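Local coordinates for protein phosphoinositol-specific phospholipase C (Pseudomonas sp., PDB 5FYP) that probably cleaves the phosphodiester bond of phosphoinositides in a calcium-dependent reaction, releasing diacylglycerol and an inositol phosphate, at residues Asn35-Val40 with Leu47-Trp52; Asp100-Ser105 with Ala141-Gly146; Asn219-Lys224 with Tyr255-Arg260; Gly223-Ser226 with Ser232-Tyr235. One frame throughout, in Å; residues are numbered along the deposited sequence. Where two conformers were deposited one is given.

Contact 1: Asn35-Val40 with Leu47-Trp52; sequences NTFSSV and LELDFW. With CA (calcium ion), chain I.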
# COMPACT_ATOMS: atom_id res chain seq x y z
N ASN A 35 4.58 -9.92 -17.08
CA ASN A 35 3.81 -10.06 -18.33
C ASN A 35 2.35 -9.63 -18.14
O ASN A 35 1.77 -9.01 -19.02
CB ASN A 35 3.96 -11.46 -18.89
CG ASN A 35 5.38 -11.74 -19.41
OD1 ASN A 35 6.16 -10.82 -19.72
ND2 ASN A 35 5.73 -13.01 -19.50
N THR A 36 1.79 -9.94 -16.98
CA THR A 36 0.46 -9.49 -16.59
C THR A 36 0.52 -9.02 -15.15
O THR A 36 1.31 -9.54 -14.34
CB THR A 36 -0.61 -10.58 -16.72
OG1 THR A 36 -0.34 -11.58 -15.74
CG2 THR A 36 -0.65 -11.18 -18.12
N PHE A 37 -0.34 -8.10 -14.79
CA PHE A 37 -0.40 -7.62 -13.41
C PHE A 37 -0.79 -8.80 -12.49
O PHE A 37 -0.19 -8.98 -11.43
CB PHE A 37 -1.39 -6.47 -13.30
CG PHE A 37 -1.29 -5.67 -12.01
CD1 PHE A 37 -0.08 -5.13 -11.60
CD2 PHE A 37 -2.42 -5.44 -11.23
CE1 PHE A 37 -0.02 -4.37 -10.44
CE2 PHE A 37 -2.35 -4.70 -10.07
CZ PHE A 37 -1.16 -4.15 -9.69
N SER A 38 -1.77 -9.59 -12.92
CA SER A 38 -2.25 -10.70 -12.10
C SER A 38 -1.14 -11.71 -11.81
O SER A 38 -1.11 -12.30 -10.72
CB SER A 38 -3.44 -11.37 -12.76
OG SER A 38 -3.10 -12.03 -13.95
N SER A 39 -0.22 -11.92 -12.75
CA SER A 39 0.86 -12.89 -12.56
C SER A 39 1.77 -12.53 -11.39
O SER A 39 2.43 -13.42 -10.86
CB SER A 39 1.70 -13.05 -13.83
OG SER A 39 2.51 -11.93 -14.09
N VAL A 40 1.83 -11.26 -11.00
CA VAL A 40 2.67 -10.83 -9.88
C VAL A 40 2.27 -11.62 -8.62
O VAL A 40 3.12 -11.96 -7.77
CB VAL A 40 2.58 -9.32 -9.67
CG1 VAL A 40 3.37 -8.93 -8.45
CG2 VAL A 40 3.07 -8.60 -10.89
N LEU A 47 1.71 -5.31 -4.10
CA LEU A 47 1.79 -4.82 -5.49
C LEU A 47 1.75 -3.31 -5.50
O LEU A 47 1.64 -2.68 -4.46
CB LEU A 47 0.61 -5.38 -6.34
CG LEU A 47 0.69 -6.87 -6.75
CD1 LEU A 47 0.83 -7.93 -5.71
CD2 LEU A 47 -0.48 -7.15 -7.66
N GLU A 48 1.89 -2.71 -6.68
CA GLU A 48 1.98 -1.25 -6.80
C GLU A 48 1.36 -0.81 -8.12
O GLU A 48 1.59 -1.43 -9.15
CB GLU A 48 3.42 -0.76 -6.72
CG GLU A 48 3.59 0.75 -6.79
CD GLU A 48 4.98 1.24 -6.45
OE1 GLU A 48 5.91 0.42 -6.44
OE2 GLU A 48 5.12 2.48 -6.21
N LEU A 49 0.64 0.31 -8.06
CA LEU A 49 0.06 0.99 -9.21
C LEU A 49 0.39 2.46 -9.13
O LEU A 49 0.09 3.10 -8.12
CB LEU A 49 -1.47 0.80 -9.24
CG LEU A 49 -1.93 -0.61 -9.52
CD1 LEU A 49 -3.35 -0.85 -9.07
CD2 LEU A 49 -1.75 -0.95 -11.00
N ASP A 50 0.94 3.03 -10.21
CA ASP A 50 1.11 4.48 -10.32
C ASP A 50 -0.09 5.03 -11.09
O ASP A 50 -0.38 4.56 -12.20
CB ASP A 50 2.38 4.84 -11.11
CG ASP A 50 3.67 4.52 -10.37
OD1 ASP A 50 3.64 4.19 -9.19
OD2 ASP A 50 4.74 4.62 -11.02
N PHE A 51 -0.77 6.03 -10.51
CA PHE A 51 -2.02 6.47 -11.14
C PHE A 51 -2.08 7.97 -11.33
O PHE A 51 -1.68 8.77 -10.48
CB PHE A 51 -3.25 5.89 -10.41
CG PHE A 51 -3.55 6.49 -9.06
CD1 PHE A 51 -2.89 6.09 -7.89
CD2 PHE A 51 -4.57 7.42 -8.93
CE1 PHE A 51 -3.23 6.61 -6.66
CE2 PHE A 51 -4.93 7.92 -7.70
CZ PHE A 51 -4.26 7.53 -6.57
N TRP A 52 -2.61 8.32 -12.50
CA TRP A 52 -2.63 9.69 -13.05
C TRP A 52 -4.06 10.10 -13.27
O TRP A 52 -4.91 9.31 -13.70
CB TRP A 52 -1.87 9.72 -14.38
CG TRP A 52 -0.40 9.41 -14.25
CD1 TRP A 52 0.18 8.19 -14.11
CD2 TRP A 52 0.66 10.37 -14.19
NE1 TRP A 52 1.53 8.34 -13.96
CE2 TRP A 52 1.86 9.66 -14.01
CE3 TRP A 52 0.71 11.75 -14.27
CZ2 TRP A 52 3.09 10.29 -13.89
CZ3 TRP A 52 1.94 12.38 -14.15
CH2 TRP A 52 3.11 11.65 -13.96
CA CA I . 5.62 3.99 -8.00
O HOH W 1 6.83 5.45 -9.50
O HOH W 2 7.82 4.25 -7.08
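The ring of Phe-37 lies against the side chains of Leu-47 and Leu-49, which reach it from different directions. Leu-47 comes over one face: its CD2 methyl sits 4.0 Å from the centroid of the Phe-37 ring, 22° off the ring normal, in a CH-pi contact displaced toward the rim. Leu-49 approaches the far end of the ring obliquely, its CD2 being 3.5 Å from Phe-37 CZ. With CG anti to the backbone N (chi1 -165°), the Phe-37 ring reaches from its turn to the strand. The carbonyl O of Glu-48 also lies against it, 3.6 Å from Phe-37 CE1, and has no hydrogen-bonding partner in the model. Beside this group, Val-40 and Leu-47 run past each other in opposite directions, Val-40 CG1 meeting Leu-47 CG at 3.8 Å. Within 35-40 the turn is tied by Ser-39, whose N donates to Thr-36 OG1 in an ST motif and whose OG bonds Thr-36 O at 2.7 Å. Val-101 of helix 94-107 also packs on Phe-37. Glu-48 points away from this apolar side; its OE2 binds calcium at 2.4 Å, while OE1 forms a salt bridge with Arg-260. Asp-50 OD1 is a second ligand at 2.3 Å, and Asn-27, Asp-119 and two waters complete the site. Strand 46-52 thus has an apolar side and a metal-binding side, as expected of a TIM-barrel strand in a calcium-dependent phospholipase C.

Contact 2: Asp100-Ser105 with Ala141-Gly146; sequences DVKNWS and ARVFQG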
# COMPACT_ATOMS: atom_id res chain seq x y z
N ASP A 100 -8.31 -6.67 -11.73
CA ASP A 100 -7.42 -7.85 -11.85
C ASP A 100 -7.10 -8.41 -10.45
O ASP A 100 -7.09 -9.62 -10.24
CB ASP A 100 -6.12 -7.48 -12.55
CG ASP A 100 -6.26 -7.36 -14.05
OD1 ASP A 100 -7.29 -7.80 -14.60
OD2 ASP A 100 -5.32 -6.82 -14.64
N VAL A 101 -6.88 -7.54 -9.48
CA VAL A 101 -6.61 -7.97 -8.09
C VAL A 101 -7.87 -8.59 -7.49
O VAL A 101 -7.81 -9.64 -6.85
CB VAL A 101 -6.08 -6.81 -7.24
CG1 VAL A 101 -5.85 -7.27 -5.82
CG2 VAL A 101 -4.79 -6.28 -7.85
N LYS A 102 -8.99 -7.92 -7.67
CA LYS A 102 -10.27 -8.40 -7.13
C LYS A 102 -10.58 -9.82 -7.65
O LYS A 102 -10.96 -10.71 -6.91
CB LYS A 102 -11.35 -7.40 -7.48
CG LYS A 102 -12.68 -7.64 -6.78
CD LYS A 102 -13.60 -8.55 -7.51
CE LYS A 102 -14.94 -8.57 -6.81
NZ LYS A 102 -15.84 -9.61 -7.32
N ASN A 103 -10.40 -10.00 -8.95
CA ASN A 103 -10.65 -11.29 -9.57
C ASN A 103 -9.70 -12.38 -9.07
O ASN A 103 -10.13 -13.49 -8.81
CB ASN A 103 -10.57 -11.17 -11.09
CG ASN A 103 -11.72 -10.39 -11.68
OD1 ASN A 103 -12.81 -10.30 -11.10
ND2 ASN A 103 -11.49 -9.80 -12.84
N TRP A 104 -8.41 -12.05 -8.94
CA TRP A 104 -7.46 -13.02 -8.38
C TRP A 104 -7.91 -13.40 -6.97
O TRP A 104 -7.93 -14.58 -6.59
CB TRP A 104 -6.03 -12.46 -8.39
CG TRP A 104 -5.01 -13.46 -7.91
CD1 TRP A 104 -4.22 -14.25 -8.69
CD2 TRP A 104 -4.70 -13.79 -6.55
NE1 TRP A 104 -3.43 -15.05 -7.92
CE2 TRP A 104 -3.72 -14.80 -6.60
CE3 TRP A 104 -5.14 -13.33 -5.30
CZ2 TRP A 104 -3.19 -15.38 -5.46
CZ3 TRP A 104 -4.62 -13.91 -4.17
CH2 TRP A 104 -3.63 -14.90 -4.25
N SER A 105 -8.30 -12.40 -6.18
CA SER A 105 -8.77 -12.65 -4.81
C SER A 105 -9.97 -13.61 -4.79
O SER A 105 -9.98 -14.59 -4.03
CB SER A 105 -9.12 -11.34 -4.14
OG SER A 105 -9.79 -11.54 -2.89
N ALA A 141 -14.08 1.17 -3.21
CA ALA A 141 -15.15 0.43 -2.52
C ALA A 141 -16.04 -0.32 -3.51
O ALA A 141 -16.45 -1.43 -3.26
CB ALA A 141 -15.98 1.37 -1.65
N ARG A 142 -16.32 0.32 -4.63
CA ARG A 142 -17.14 -0.33 -5.68
C ARG A 142 -16.45 -1.56 -6.25
O ARG A 142 -17.08 -2.59 -6.47
CB ARG A 142 -17.47 0.66 -6.78
CG ARG A 142 -18.34 0.10 -7.87
CD ARG A 142 -18.94 1.23 -8.71
NE ARG A 142 -17.91 2.10 -9.28
CZ ARG A 142 -17.12 1.76 -10.30
NH1 ARG A 142 -17.21 0.57 -10.87
NH2 ARG A 142 -16.21 2.63 -10.74
N VAL A 143 -15.14 -1.47 -6.45
CA VAL A 143 -14.40 -2.61 -6.97
C VAL A 143 -14.27 -3.72 -5.92
O VAL A 143 -14.62 -4.87 -6.18
CB VAL A 143 -13.00 -2.20 -7.45
CG1 VAL A 143 -12.15 -3.42 -7.80
CG2 VAL A 143 -13.10 -1.29 -8.66
N PHE A 144 -13.80 -3.38 -4.72
CA PHE A 144 -13.43 -4.40 -3.74
C PHE A 144 -14.51 -4.80 -2.76
O PHE A 144 -14.41 -5.88 -2.19
CB PHE A 144 -12.19 -3.95 -2.96
CG PHE A 144 -10.94 -3.90 -3.81
CD1 PHE A 144 -10.36 -5.08 -4.24
CD2 PHE A 144 -10.37 -2.71 -4.19
CE1 PHE A 144 -9.24 -5.08 -5.03
CE2 PHE A 144 -9.24 -2.69 -4.99
CZ PHE A 144 -8.67 -3.87 -5.43
N GLN A 145 -15.50 -3.93 -2.58
CA GLN A 145 -16.61 -4.14 -1.70
C GLN A 145 -16.11 -4.55 -0.32
O GLN A 145 -15.20 -3.93 0.25
CB GLN A 145 -17.53 -5.17 -2.37
CG GLN A 145 -18.10 -4.73 -3.71
N GLY A 146 -16.56 -5.68 0.17
CA GLY A 146 -16.21 -6.08 1.51
C GLY A 146 -14.84 -6.66 1.68
O GLY A 146 -14.50 -7.03 2.79
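Lys-102 and Val-101 of helix 94-107 meet Phe-144 and Val-143 at the end of helix 133-144 in a buried helix-to-helix packing contact, made without any hydrogen bond between the two segments. The backbones come closest at Lys-102 and Phe-144, whose CA atoms are 6.1 Å apart. Phe-144 presents one corner of its ring to the other helix: Val-101 CG1 stands at the ring edge, near its plane, 4.1 Å from Phe-144 CE1, and Lys-102 CB is 4.0 Å from the same CE1. Over the centre of one ring face lies Val-143 CG1, 4.0 Å above the plane, so the neighbouring valine backs the phenylalanine from within its own helix. That methyl also reaches Lys-102 CB. Both helices belong to the TIM-barrel-type phospholipase C fold and lie outside its strands; Phe-144 touches Leu-116 and Leu-186 of two adjacent parallel strands, while Val-101 rests on Ile-114 and Leu-116. Lys-102 plays a mixed part. Its chain is bent at chi2 (-89°), which lays the methylenes past the last turn of helix 133-144, with CG 3.4 Å from the carbonyl O of Val-143. The ammonium group then leads away from this contact to a salt bridge with Asp-106, one turn further along its own helix. Helix 133-144 stops directly after Phe-144: Gln-145 takes positive phi (51°), and its N closes the last turn with a bond to Ala-141 O at 2.8 Å.

Contact 3: Asn219-Lys224 with Tyr255-Arg260; sequences NDISGK and YSHIGR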
# COMPACT_ATOMS: atom_id res chain seq x y z
N ASN A 219 9.26 12.80 13.58
CA ASN A 219 7.94 13.45 13.49
C ASN A 219 7.05 12.80 12.44
O ASN A 219 5.83 12.83 12.58
CB ASN A 219 8.04 14.93 13.23
CG ASN A 219 8.67 15.22 11.89
OD1 ASN A 219 9.80 14.79 11.66
ND2 ASN A 219 7.96 15.94 11.03
N ASP A 220 7.65 12.24 11.38
CA ASP A 220 6.87 11.63 10.31
C ASP A 220 6.26 10.31 10.75
O ASP A 220 5.33 9.83 10.12
CB ASP A 220 7.75 11.44 9.07
CG ASP A 220 8.30 12.74 8.53
OD1 ASP A 220 7.59 13.78 8.59
OD2 ASP A 220 9.45 12.72 7.98
N ILE A 221 6.80 9.73 11.82
CA ILE A 221 6.25 8.53 12.46
C ILE A 221 5.24 8.91 13.54
O ILE A 221 4.11 8.40 13.52
CB ILE A 221 7.36 7.66 13.07
CG1 ILE A 221 8.47 7.33 12.08
CG2 ILE A 221 6.77 6.43 13.74
CD1 ILE A 221 8.53 6.05 11.35
N SER A 222 5.62 9.79 14.47
CA SER A 222 4.90 9.96 15.73
C SER A 222 4.52 11.36 16.13
O SER A 222 4.06 11.57 17.23
CB SER A 222 5.78 9.34 16.84
OG SER A 222 7.06 9.89 16.85
N GLY A 223 4.75 12.34 15.26
CA GLY A 223 4.43 13.73 15.55
C GLY A 223 3.64 14.38 14.45
O GLY A 223 2.88 13.70 13.74
N LYS A 224 3.79 15.68 14.32
CA LYS A 224 3.21 16.40 13.19
C LYS A 224 4.08 16.05 11.97
O LYS A 224 5.25 16.43 11.90
CB LYS A 224 3.16 17.90 13.40
CG LYS A 224 2.58 18.62 12.17
CD LYS A 224 2.89 20.10 12.13
CE LYS A 224 2.62 20.70 10.75
NZ LYS A 224 3.39 20.02 9.63
N TYR A 255 6.60 1.48 16.40
CA TYR A 255 5.27 2.09 16.47
C TYR A 255 4.16 1.23 15.89
O TYR A 255 3.01 1.68 15.83
CB TYR A 255 5.26 3.50 15.83
CG TYR A 255 5.51 4.59 16.83
CD1 TYR A 255 6.79 4.86 17.32
CD2 TYR A 255 4.44 5.31 17.36
CE1 TYR A 255 6.96 5.85 18.29
CE2 TYR A 255 4.61 6.28 18.31
CZ TYR A 255 5.87 6.53 18.80
OH TYR A 255 5.98 7.49 19.78
N SER A 256 4.47 -0.01 15.46
CA SER A 256 3.47 -0.87 14.79
C SER A 256 2.86 -0.16 13.59
O SER A 256 1.67 -0.31 13.29
CB SER A 256 2.41 -1.40 15.73
OG SER A 256 3.06 -2.21 16.71
N HIS A 257 3.69 0.62 12.88
CA HIS A 257 3.29 1.13 11.56
C HIS A 257 3.92 0.25 10.49
O HIS A 257 5.06 -0.18 10.62
CB HIS A 257 3.81 2.56 11.33
CG HIS A 257 3.23 3.60 12.24
ND1 HIS A 257 3.50 4.92 12.04
CD2 HIS A 257 2.46 3.54 13.34
CE1 HIS A 257 2.92 5.64 12.98
NE2 HIS A 257 2.30 4.83 13.80
N ILE A 258 3.21 0.02 9.38
CA ILE A 258 3.76 -0.81 8.31
C ILE A 258 4.72 0.02 7.49
O ILE A 258 4.31 0.98 6.79
CB ILE A 258 2.66 -1.42 7.43
CG1 ILE A 258 1.61 -2.15 8.25
CG2 ILE A 258 3.27 -2.32 6.37
CD1 ILE A 258 2.14 -3.24 9.14
N GLY A 259 6.00 -0.33 7.54
CA GLY A 259 7.05 0.38 6.80
C GLY A 259 7.33 -0.25 5.48
O GLY A 259 7.48 -1.47 5.39
N ARG A 260 7.46 0.60 4.46
CA ARG A 260 7.86 0.17 3.11
C ARG A 260 9.13 0.92 2.73
O ARG A 260 9.23 2.13 2.94
CB ARG A 260 6.77 0.45 2.09
CG ARG A 260 7.11 -0.00 0.68
CD ARG A 260 5.85 -0.12 -0.18
NE ARG A 260 6.09 -0.50 -1.57
CZ ARG A 260 6.48 0.33 -2.50
NH1 ARG A 260 6.80 1.58 -2.19
NH2 ARG A 260 6.60 -0.12 -3.75
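Apolar packing and van der Waals contact carry most of the junction between Ile-221 and Ser-222, at the end of helix 219-222, and Tyr-255 and His-257, which lead into strand 258-262. The CG2 methyl of Ile-221 lies obliquely against the near end of the Tyr-255 ring, 3.8 Å from its CG, and also comes to 4.0 Å from His-257 ND1, above the imidazole plane but beyond the rim. At the far end of the tyrosine, Ser-222 CB comes within 3.4 Å of Tyr-255 CZ, again obliquely. The hydroxyl of Ser-222 turns instead to Gln-218. With Tyr-255 cut back to alanine, Ile-221 CG2 and Ser-222 CB would probably lose the ring they pack against, opening a gap between the helix end and the turn before the strand.

The main polar approach is at the imidazole edge. With CG anti to the carbonyl carbon (chi1 -65°), the His-257 ring brings CE1 to 3.1 Å from Ile-221 O, which lies near the ring plane; the C-H, probably polarised by the ring, is directed at it. Tyr-255 CB rests 3.7 Å above one face of this ring.

Hydrogen bonds shape the segments themselves. Asn-219 ND2 donates to Lys-224 O at 2.9 Å and 166°, bracing the turn after the helix, and Ser-256 takes positive phi in a Schellman motif ending helix 249-254. His-257 ND1 bonds Asn-239 OD1 and NE2 bonds Gln-166 O, fixing the ring's rotation. Two acceptor oxygens are consistent with an imidazole protonated on both nitrogens, whose positive charge would sharpen the attraction of CE1-H for Ile-221 O.

Contact 4: Gly223-Ser226 with Ser232-Tyr235; sequences GKVS and SSGY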
# COMPACT_ATOMS: atom_id res chain seq x y z
N GLY A 223 4.75 12.34 15.26
CA GLY A 223 4.43 13.73 15.55
C GLY A 223 3.64 14.38 14.45
O GLY A 223 2.88 13.70 13.74
N LYS A 224 3.79 15.68 14.32
CA LYS A 224 3.21 16.40 13.19
C LYS A 224 4.08 16.05 11.97
O LYS A 224 5.25 16.43 11.90
CB LYS A 224 3.16 17.90 13.40
CG LYS A 224 2.58 18.62 12.17
CD LYS A 224 2.89 20.10 12.13
CE LYS A 224 2.62 20.70 10.75
NZ LYS A 224 3.39 20.02 9.63
N VAL A 225 3.50 15.27 11.07
CA VAL A 225 4.23 14.78 9.91
C VAL A 225 4.54 15.96 8.99
O VAL A 225 3.71 16.85 8.79
CB VAL A 225 3.36 13.73 9.19
CG1 VAL A 225 3.98 13.26 7.90
CG2 VAL A 225 3.08 12.55 10.10
N SER A 226 5.74 15.96 8.41
CA SER A 226 6.13 16.99 7.47
C SER A 226 5.11 17.10 6.36
O SER A 226 4.69 16.10 5.77
CB SER A 226 7.48 16.65 6.85
OG SER A 226 8.45 16.46 7.87
N SER A 232 -4.38 15.18 10.39
CA SER A 232 -4.08 14.11 9.43
C SER A 232 -3.00 13.16 9.92
O SER A 232 -3.02 11.94 9.64
CB SER A 232 -3.73 14.66 8.08
OG SER A 232 -4.88 15.27 7.53
N SER A 233 -2.02 13.71 10.62
CA SER A 233 -0.92 12.92 11.18
C SER A 233 -1.44 11.79 12.07
O SER A 233 -0.87 10.72 12.11
CB SER A 233 0.02 13.81 11.95
OG SER A 233 0.68 14.75 11.11
N GLY A 234 -2.52 12.07 12.79
CA GLY A 234 -3.08 11.09 13.72
C GLY A 234 -3.59 9.81 13.07
O GLY A 234 -3.71 8.80 13.74
N TYR A 235 -3.87 9.84 11.75
CA TYR A 235 -4.33 8.67 11.01
C TYR A 235 -3.20 7.79 10.51
O TYR A 235 -3.45 6.76 9.90
CB TYR A 235 -5.22 9.10 9.83
CG TYR A 235 -6.53 9.73 10.23
CD1 TYR A 235 -7.66 8.94 10.46
CD2 TYR A 235 -6.63 11.07 10.44
CE1 TYR A 235 -8.86 9.52 10.85
CE2 TYR A 235 -7.83 11.66 10.85
CZ TYR A 235 -8.94 10.87 11.07
OH TYR A 235 -10.13 11.40 11.49
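Ser-233, near the end of the short helix 230-233, takes a hydrogen bond from Val-225 N of the preceding loop, so the contact closes the connection between helices 219-222 and 230-233. The bond from Val-225 N to Ser-233 OG is 2.9 Å long and nearly straight at 168°. With OG anti to the carbonyl carbon and beside the backbone N (chi1 -65°), the hydroxyl is also in place to bond the carbonyl O of Ser-229, one turn back in the chain. The one oxygen therefore engages an amide of the loop and a carbonyl just before its own helix.

Around this bond the packing is close. Val-225 CG2 lies 3.4 Å from Ser-233 OG and 3.8 Å from Ser-233 CB, covering the hydroxyl alongside its polar partner. Gly-223 O approaches from another part of the loop, 3.4 Å from Ser-233 CB, and is itself bonded by Gln-166 NE2. Replacing Ser-233 by alanine would probably leave Val-225 N without its acceptor and Ser-229 O without this donor, weakening the tie between loop and helix.

The two sides of the loop differ. Val-225 points toward Ser-233, and its side chain also touches helices 165-168 and 193-203, while Lys-224 points away; Lys-224 NZ bonds Met-228 O and, weakly at 3.3 Å, Val-225 O. Asp-220 and Asn-219 add further bonds to Ser-226, tying the loop back to helix 219-222. A serine hydroxyl bonded to the carbonyl four residues back is common in helices; here it also accepts from the loop that joins helices 219-222 and 230-233.

Overall arrangement
Contacts 1 and 2 are buried and pack mainly through apolar side chains around the sheet holding strands 46-52 and 114-120, though contact 1 also carries two calcium ligands on the other side of its strand. They touch directly, through Phe-37 and Val-101. Contacts 3 and 4, only partly buried, lie on the opposite side of the chain's centre, about 9 Å apart between centres, and share Gly-223 and Lys-224. Contact 3 mixes packing with a polar ring edge beside strand 258-262 of the other sheet; contact 4 is the more polar, and it alone has a hydrogen bond across its segments. The Glu-48 to Arg-260 salt bridge joins contacts 1 and 3, whose centres are about 26 Å apart.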